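Local coordinates for 1-acyl-sn-glycerol-3-phosphate acyltransferase (Thermotoga maritima, PDB 5KYM), which probably transfers a fatty acyl group to lysophosphatidic acid at the membrane, giving phosphatidic acid, as a PlsC-type acyltransferase of the HX4D family, at residues Ala98-Ile103 with Val149-Val153; Ala141-Lys146 with Ile175-Val181. All blocks are in the same frame, centred on the assembly; numbering follows the deposited sequence.

Interaction 1: Ala98-Ile103 with Val149-Val153; sequences ATGAFI and VTFIV
Thr150 O accepts the backbone N-H of Ala101 at 2.8 Å, and two residues further along the strand side Ile152 N gives its hydrogen to Ala101 O at 2.9 Å. Both bonds are bent at the hydrogen, 131° in each case, and together they bridge Ala101 to Phe151: a single beta bridge between a loop and a strand, not the start of a longer pairing. Ala101 O also receives a CA-H...O contact from Phe151. The side chains then build on the bridge. The methyl of Ala101 sits over the centre of the Phe151 ring in a CH-pi contact, CB lying 3.5 Å from the ring centroid, and the same CB meets Val149 CG1. At the ring edge, near its plane, Ile103 CD1 comes within 3.6 Å of Phe151 CE2. With the Phe151 ring cut back to a methyl, as in an alanine here, the Ala101 methyl and Ile103 CD1 would probably be left without the surface they pack on. Along the other side of the bridge Ile152 CD1 reaches back to Ala98 O (3.6 Å); CG1 stands anti to the carbonyl carbon (chi1 -57°), and the extended chain beyond it carries the methyl there. Strand 151-153, outermost in the five-stranded sheet, pairs through Phe151 and Val153 with strand 79-82, while helix 89-96 packs on Phe102 and Ile152, and helix 137-147 on Phe151.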
loop_
_atom_site.group_PDB
_atom_site.type_symbol
_atom_site.label_atom_id
_atom_site.label_comp_id
_atom_site.label_asym_id
_atom_site.label_seq_id
_atom_site.Cartn_x
_atom_site.Cartn_y
_atom_site.Cartn_z
ATOM N N ALA A 98 5.937 4.128 1.400
ATOM C CA ALA A 98 6.722 3.735 0.252
ATOM C C ALA A 98 5.965 3.770 -1.069
ATOM O O ALA A 98 4.843 3.315 -1.124
ATOM C CB ALA A 98 7.214 2.328 0.524
ATOM N N THR A 99 6.585 4.268 -2.125
ATOM C CA THR A 99 5.966 4.246 -3.410
ATOM C C THR A 99 6.534 3.144 -4.218
ATOM O O THR A 99 7.220 3.366 -5.238
ATOM C CB THR A 99 6.093 5.557 -4.183
ATOM O OG1 THR A 99 7.447 5.943 -4.345
ATOM C CG2 THR A 99 5.444 6.611 -3.446
ATOM N N GLY A 100 6.122 1.935 -3.822
ATOM C CA GLY A 100 6.516 0.689 -4.469
ATOM C C GLY A 100 5.481 -0.027 -5.325
ATOM O O GLY A 100 4.287 0.322 -5.395
ATOM N N ALA A 101 5.996 -1.060 -5.968
ATOM C CA ALA A 101 5.205 -2.056 -6.682
ATOM C C ALA A 101 4.166 -2.773 -5.817
ATOM O O ALA A 101 4.326 -2.960 -4.649
ATOM C CB ALA A 101 6.154 -3.086 -7.237
ATOM N N PHE A 102 3.095 -3.190 -6.426
ATOM C CA PHE A 102 2.123 -4.013 -5.765
ATOM C C PHE A 102 1.529 -5.005 -6.753
ATOM O O PHE A 102 1.871 -4.964 -7.918
ATOM C CB PHE A 102 1.120 -3.220 -4.929
ATOM C CG PHE A 102 0.227 -2.282 -5.669
ATOM C CD1 PHE A 102 0.593 -0.989 -5.889
ATOM C CD2 PHE A 102 -1.066 -2.670 -6.040
ATOM C CE1 PHE A 102 -0.272 -0.109 -6.620
ATOM C CE2 PHE A 102 -1.963 -1.799 -6.694
ATOM C CZ PHE A 102 -1.570 -0.517 -6.991
ATOM N N ILE A 103 0.689 -5.923 -6.269
ATOM C CA ILE A 103 0.055 -6.987 -7.071
ATOM C C ILE A 103 -1.386 -6.584 -7.395
ATOM O O ILE A 103 -2.203 -6.497 -6.500
ATOM C CB ILE A 103 0.100 -8.312 -6.275
ATOM C CG1 ILE A 103 1.412 -9.030 -6.565
ATOM C CG2 ILE A 103 -1.128 -9.193 -6.484
ATOM C CD1 ILE A 103 2.638 -8.203 -6.180
ATOM N N VAL A 149 13.411 -2.931 -7.003
ATOM C CA VAL A 149 12.077 -2.359 -6.771
ATOM C C VAL A 149 11.567 -2.673 -5.352
ATOM O O VAL A 149 11.656 -3.826 -4.886
ATOM C CB VAL A 149 11.040 -2.932 -7.772
ATOM C CG1 VAL A 149 9.670 -2.318 -7.512
ATOM C CG2 VAL A 149 11.466 -2.725 -9.223
ATOM N N THR A 150 11.000 -1.655 -4.684
ATOM C CA THR A 150 10.298 -1.879 -3.412
ATOM C C THR A 150 8.945 -2.522 -3.697
ATOM O O THR A 150 8.262 -2.111 -4.596
ATOM C CB THR A 150 10.128 -0.564 -2.620
ATOM O OG1 THR A 150 11.353 -0.208 -1.991
ATOM C CG2 THR A 150 9.139 -0.682 -1.472
ATOM N N PHE A 151 8.558 -3.502 -2.912
ATOM C CA PHE A 151 7.243 -4.098 -3.031
ATOM C C PHE A 151 6.395 -3.852 -1.812
ATOM O O PHE A 151 6.920 -3.537 -0.738
ATOM C CB PHE A 151 7.328 -5.619 -3.277
ATOM C CG PHE A 151 7.188 -5.967 -4.698
ATOM C CD1 PHE A 151 8.259 -5.697 -5.592
ATOM C CD2 PHE A 151 5.979 -6.470 -5.198
ATOM C CE1 PHE A 151 8.115 -5.932 -6.947
ATOM C CE2 PHE A 151 5.855 -6.736 -6.571
ATOM C CZ PHE A 151 6.919 -6.455 -7.433
ATOM N N ILE A 152 5.082 -4.002 -2.000
ATOM C CA ILE A 152 4.086 -3.850 -0.943
ATOM C C ILE A 152 3.208 -5.024 -1.085
ATOM O O ILE A 152 2.629 -5.228 -2.140
ATOM C CB ILE A 152 3.239 -2.561 -1.111
ATOM C CG1 ILE A 152 4.152 -1.327 -1.157
ATOM C CG2 ILE A 152 2.206 -2.411 0.001
ATOM C CD1 ILE A 152 3.465 -0.037 -1.516
ATOM N N VAL A 153 3.108 -5.800 -0.028
ATOM C CA VAL A 153 2.592 -7.171 -0.098
ATOM C C VAL A 153 1.566 -7.369 1.054
ATOM O O VAL A 153 1.808 -6.905 2.165
ATOM C CB VAL A 153 3.834 -8.109 -0.059
ATOM C CG1 VAL A 153 3.557 -9.476 0.535
ATOM C CG2 VAL A 153 4.435 -8.224 -1.446
#

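Interaction 2: Ala141-Lys146 with Ile175-Val181; sequences AIEKLK and IAVKTGV
Helix 137-147 meets the short helix 174-177 and the turn that follows it through an apolar seam in the acyltransferase domain. Leu145 takes the largest single share. Its CD1 lies 3.8 Å from Ile175 CD1, its CD2 is equally far from Val181 CG1, and its CB touches the methyl of Thr179, so that one leucine meets three side chains, each crossing it at about a right angle. One turn earlier, Ile142 divides its branches: CG2 packs against Thr179 CG2 at 3.8 Å, while CD1 meets the aliphatic part of Lys178 at a slant, 3.7 Å from Lys178 CB.

An ST turn follows the short helix: Thr179 OG1 accepts from Val181 N at 3.2 Å over a nearly straight N-H...O path of 170°, and the same hydroxyl donates to Ile175 O at 2.8 Å, in the carbonyl plane. The side-chain oxygen, held between the backbone N and the carbonyl carbon (chi1 64°), is thereby turned back to its own chain, and the methyl is presented to Ile142 and Leu145. Gly180 takes a positive phi, which favours glycine, and Val181 then comes round to Leu145. Towards solvent, Lys146 NZ forms a salt bridge with Glu143 OE2 on its own helix. On the inner side, Leu145, Ile175 and Val181 all rest on Ile79 of strand 79-82.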
loop_
_atom_site.group_PDB
_atom_site.type_symbol
_atom_site.label_atom_id
_atom_site.label_comp_id
_atom_site.label_asym_id
_atom_site.label_seq_id
_atom_site.Cartn_x
_atom_site.Cartn_y
_atom_site.Cartn_z
ATOM N N ALA A 141 8.049 -10.473 -9.545
ATOM C CA ALA A 141 8.258 -9.886 -8.236
ATOM C C ALA A 141 9.678 -10.185 -7.765
ATOM O O ALA A 141 10.436 -9.270 -7.481
ATOM C CB ALA A 141 7.242 -10.428 -7.251
ATOM N N ILE A 142 10.051 -11.467 -7.753
ATOM C CA ILE A 142 11.409 -11.886 -7.382
ATOM C C ILE A 142 12.451 -11.158 -8.236
ATOM O O ILE A 142 13.476 -10.646 -7.745
ATOM C CB ILE A 142 11.634 -13.399 -7.518
ATOM C CG1 ILE A 142 10.815 -14.162 -6.480
ATOM C CG2 ILE A 142 13.102 -13.726 -7.283
ATOM C CD1 ILE A 142 11.263 -15.595 -6.196
ATOM N N GLU A 143 12.169 -11.115 -9.544
ATOM C CA GLU A 143 13.082 -10.525 -10.521
ATOM C C GLU A 143 13.194 -9.016 -10.321
ATOM O O GLU A 143 14.305 -8.499 -10.114
ATOM C CB GLU A 143 12.686 -10.942 -11.948
ATOM C CG GLU A 143 12.930 -12.426 -12.343
ATOM C CD GLU A 143 14.180 -13.116 -11.724
ATOM O OE1 GLU A 143 15.266 -12.555 -12.041
ATOM O OE2 GLU A 143 14.055 -14.181 -10.969
ATOM N N LYS A 144 12.052 -8.325 -10.322
ATOM C CA LYS A 144 11.989 -6.919 -9.907
ATOM C C LYS A 144 12.681 -6.602 -8.579
ATOM O O LYS A 144 13.417 -5.612 -8.495
ATOM C CB LYS A 144 10.540 -6.428 -9.831
ATOM C CG LYS A 144 9.971 -6.181 -11.184
ATOM C CD LYS A 144 8.453 -6.066 -11.265
ATOM C CE LYS A 144 8.103 -5.743 -12.717
ATOM N NZ LYS A 144 6.650 -5.799 -13.005
ATOM N N LEU A 145 12.469 -7.435 -7.563
ATOM C CA LEU A 145 13.158 -7.257 -6.288
ATOM C C LEU A 145 14.652 -7.252 -6.444
ATOM O O LEU A 145 15.308 -6.339 -5.918
ATOM C CB LEU A 145 12.740 -8.271 -5.247
ATOM C CG LEU A 145 11.441 -7.825 -4.534
ATOM C CD1 LEU A 145 10.694 -9.044 -3.991
ATOM C CD2 LEU A 145 11.642 -6.803 -3.456
ATOM N N LYS A 146 15.179 -8.221 -7.209
ATOM C CA LYS A 146 16.626 -8.314 -7.478
ATOM C C LYS A 146 17.168 -7.091 -8.203
ATOM O O LYS A 146 18.254 -6.620 -7.911
ATOM C CB LYS A 146 16.942 -9.593 -8.236
ATOM C CG LYS A 146 16.735 -10.853 -7.408
ATOM C CD LYS A 146 16.394 -12.064 -8.301
ATOM C CE LYS A 146 16.499 -13.458 -7.639
ATOM N NZ LYS A 146 16.180 -14.561 -8.618
ATOM N N ILE A 175 8.536 -14.348 -1.151
ATOM C CA ILE A 175 9.327 -13.404 -1.970
ATOM C C ILE A 175 10.509 -12.808 -1.218
ATOM O O ILE A 175 11.509 -12.459 -1.814
ATOM C CB ILE A 175 8.535 -12.285 -2.674
ATOM C CG1 ILE A 175 8.041 -11.274 -1.713
ATOM C CG2 ILE A 175 7.359 -12.827 -3.459
ATOM C CD1 ILE A 175 7.438 -10.127 -2.455
ATOM N N ALA A 176 10.404 -12.747 0.100
ATOM C CA ALA A 176 11.523 -12.296 0.941
ATOM C C ALA A 176 12.617 -13.362 1.072
ATOM O O ALA A 176 13.806 -13.097 0.849
ATOM C CB ALA A 176 11.024 -11.884 2.313
ATOM N N VAL A 177 12.201 -14.572 1.438
ATOM C CA VAL A 177 13.101 -15.719 1.538
ATOM C C VAL A 177 13.977 -15.907 0.338
ATOM O O VAL A 177 15.153 -16.049 0.501
ATOM C CB VAL A 177 12.324 -17.011 1.875
ATOM C CG1 VAL A 177 12.886 -18.198 1.181
ATOM C CG2 VAL A 177 12.389 -17.199 3.351
ATOM N N LYS A 178 13.395 -15.858 -0.843
ATOM C CA LYS A 178 14.115 -16.132 -2.133
ATOM C C LYS A 178 14.877 -14.947 -2.715
ATOM O O LYS A 178 15.531 -15.106 -3.725
ATOM C CB LYS A 178 13.149 -16.681 -3.226
ATOM C CG LYS A 178 12.876 -18.173 -3.105
ATOM C CD LYS A 178 11.877 -18.669 -4.141
ATOM C CE LYS A 178 11.641 -20.181 -4.010
ATOM N NZ LYS A 178 12.884 -21.008 -3.881
ATOM N N THR A 179 14.740 -13.757 -2.145
ATOM C CA THR A 179 15.471 -12.574 -2.614
ATOM C C THR A 179 16.420 -12.028 -1.592
ATOM O O THR A 179 17.276 -11.224 -1.958
ATOM C CB THR A 179 14.528 -11.393 -2.981
ATOM O OG1 THR A 179 13.803 -10.904 -1.836
ATOM C CG2 THR A 179 13.541 -11.827 -4.037
ATOM N N GLY A 180 16.229 -12.382 -0.324
ATOM C CA GLY A 180 16.962 -11.755 0.752
ATOM C C GLY A 180 16.773 -10.268 0.994
ATOM O O GLY A 180 17.540 -9.684 1.784
ATOM N N VAL A 181 15.742 -9.640 0.403
ATOM C CA VAL A 181 15.494 -8.202 0.710
ATOM C C VAL A 181 14.736 -8.085 2.059
ATOM O O VAL A 181 13.933 -8.966 2.417
ATOM C CB VAL A 181 14.841 -7.340 -0.435
ATOM C CG1 VAL A 181 14.761 -8.081 -1.790
ATOM C CG2 VAL A 181 13.482 -6.798 -0.037
#

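The two contacts interlock along the chain, for helix 137-147 leads into strand 151-153, and the strand in turn precedes helix 174-177. Their centres are 12 Å apart and they touch directly. Phe151 CZ lies 3.8 Å from Ala141 CA, and Val153 CG2 is 3.7 Å from Ile175 CD1, while Val149 N probably bonds to Lys144 O (3.1 Å). Strand 151-153 thus meets the loop 98-103 in interaction 1 and both partners of interaction 2. Interaction 1 is centred about 7 Å from the centre of the chain and interaction 2 about 18 Å; the Phe102 side chain of interaction 1 is about 4 Å from a bound nonane.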